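Local coordinates for protein carnitinyl-CoA dehydratase (Mycobacterium avium, PDB 3R0O) that probably catalyses the reversible dehydration of carnitinyl-CoA to crotonobetainyl-CoA, as a lyase of the enoyl-CoA hydratase (crotonase) family, at residues A219-R222 with V223-A227. Sequence-based numbering, arbitrary orientation.
Sequences ASKR and VAYGA
Val223 N, Ala224 N and Tyr225 N each bond to the carbonyl four residues back, the last helical turn before the chain breaks away; the first of these, Val223 N to Ala219 O, is nearly straight, with an N-H...O angle of 168°. A Schellman motif then ends the helix. Gly226, with positive phi, is its C-prime residue: Ala227 N reaches back to Arg222 O at 2.9 Å, while Gly226 N makes weak bonds to both Val223 O and Arg222 O, so that Arg222 O receives Ala227 N well (160°) and Gly226 N poorly.

Among the side chains, Lys221 and Tyr225 meet one turn apart. With CG anti to the backbone N (chi1 179°) and the chain extended beyond it, Lys221 runs obliquely past the CD2-CE2 side of the ring, its CG 3.9 Å from Tyr225 CD2. Lys221 O lies at the ring edge, near its plane, 3.3 Å from Tyr225 CD2. Both polar ends converge on Asp130, Lys221 NZ by a salt bridge to OD2 and Tyr225 OH by a hydrogen bond to OD1. Arg222 instead bends at chi3, bringing one guanidinium face over Ala219 CA, offset toward the rim; NH1 makes a salt bridge to Asp107 of the same chain and NE one to Glu245 of the second subunit. Val223 CG2, beside the backbone N, lies 3.4 Å from Ala219 O, the same oxygen that accepts Val223 N.

The Schellman turn closes helix 214-225 and leads the chain toward the two-stranded antiparallel pairing with strand 231-232, whose Ile232 packs against Tyr225 and Ala227, while Val223 packs on Thr242 of the second subunit, placing the helix end at the subunit interface.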
loop_
_atom_site.group_PDB
_atom_site.type_symbol
_atom_site.label_atom_id
_atom_site.label_comp_id
_atom_site.label_asym_id
_atom_site.label_seq_id
_atom_site.Cartn_x
_atom_site.Cartn_y
_atom_site.Cartn_z
ATOM N N ALA A 219 -1.268 -17.285 14.119
ATOM C CA ALA A 219 0.043 -17.283 13.449
ATOM C C ALA A 219 -0.009 -16.426 12.206
ATOM O O ALA A 219 0.910 -15.643 11.945
ATOM C CB ALA A 219 0.490 -18.721 13.096
ATOM N N SER A 220 -1.103 -16.544 11.449
ATOM C CA SER A 220 -1.304 -15.724 10.263
ATOM C C SER A 220 -1.345 -14.243 10.634
ATOM O O SER A 220 -0.729 -13.409 9.945
ATOM C CB SER A 220 -2.548 -16.157 9.450
ATOM O OG SER A 220 -2.403 -17.505 8.967
ATOM N N LYS A 221 -2.040 -13.912 11.728
ATOM C CA LYS A 221 -2.075 -12.513 12.190
ATOM C C LYS A 221 -0.669 -11.977 12.484
ATOM O O LYS A 221 -0.331 -10.861 12.043
ATOM C CB LYS A 221 -3.001 -12.318 13.392
ATOM C CG LYS A 221 -3.022 -10.895 13.880
ATOM C CD LYS A 221 -3.964 -10.682 15.039
ATOM C CE LYS A 221 -3.781 -9.243 15.558
ATOM N NZ LYS A 221 -4.831 -8.833 16.572
ATOM N N ARG A 222 0.158 -12.752 13.192
ATOM C CA ARG A 222 1.543 -12.307 13.481
ATOM C C ARG A 222 2.379 -12.143 12.211
ATOM O O ARG A 222 3.094 -11.151 12.087
ATOM C CB ARG A 222 2.271 -13.216 14.482
ATOM C CG ARG A 222 1.608 -13.258 15.876
ATOM C CD ARG A 222 2.398 -14.037 16.914
ATOM N NE ARG A 222 2.408 -15.456 16.595
ATOM C CZ ARG A 222 1.503 -16.348 17.006
ATOM N NH1 ARG A 222 0.476 -15.975 17.758
ATOM N NH2 ARG A 222 1.634 -17.625 16.657
ATOM N N VAL A 223 2.287 -13.102 11.281
ATOM C CA VAL A 223 3.013 -13.007 10.005
ATOM C C VAL A 223 2.595 -11.777 9.214
ATOM O O VAL A 223 3.452 -11.062 8.674
ATOM C CB VAL A 223 2.865 -14.254 9.127
ATOM C CG1 VAL A 223 3.523 -14.017 7.732
ATOM C CG2 VAL A 223 3.534 -15.474 9.801
ATOM N N ALA A 224 1.283 -11.519 9.186
ATOM C CA ALA A 224 0.717 -10.430 8.398
ATOM C C ALA A 224 1.204 -9.074 8.892
ATOM O O ALA A 224 1.499 -8.174 8.095
ATOM C CB ALA A 224 -0.798 -10.489 8.416
ATOM N N TYR A 225 1.289 -8.933 10.208
ATOM C CA TYR A 225 1.759 -7.695 10.794
ATOM C C TYR A 225 3.291 -7.585 10.969
ATOM O O TYR A 225 3.792 -6.475 11.214
ATOM C CB TYR A 225 1.068 -7.466 12.130
ATOM C CG TYR A 225 -0.352 -6.951 11.982
ATOM C CD1 TYR A 225 -0.600 -5.614 11.666
ATOM C CD2 TYR A 225 -1.448 -7.808 12.164
ATOM C CE1 TYR A 225 -1.910 -5.131 11.534
ATOM C CE2 TYR A 225 -2.739 -7.356 12.055
ATOM C CZ TYR A 225 -2.985 -6.015 11.740
ATOM O OH TYR A 225 -4.279 -5.570 11.636
ATOM N N GLY A 226 4.006 -8.708 10.868
ATOM C CA GLY A 226 5.428 -8.735 11.196
ATOM C C GLY A 226 5.656 -8.572 12.693
ATOM O O GLY A 226 6.607 -7.890 13.128
ATOM N N ALA A 227 4.756 -9.169 13.482
ATOM C CA ALA A 227 4.812 -9.074 14.930
ATOM C C ALA A 227 5.687 -10.174 15.509
ATOM O O ALA A 227 5.555 -11.335 15.130
ATOM C CB ALA A 227 3.408 -9.153 15.522
#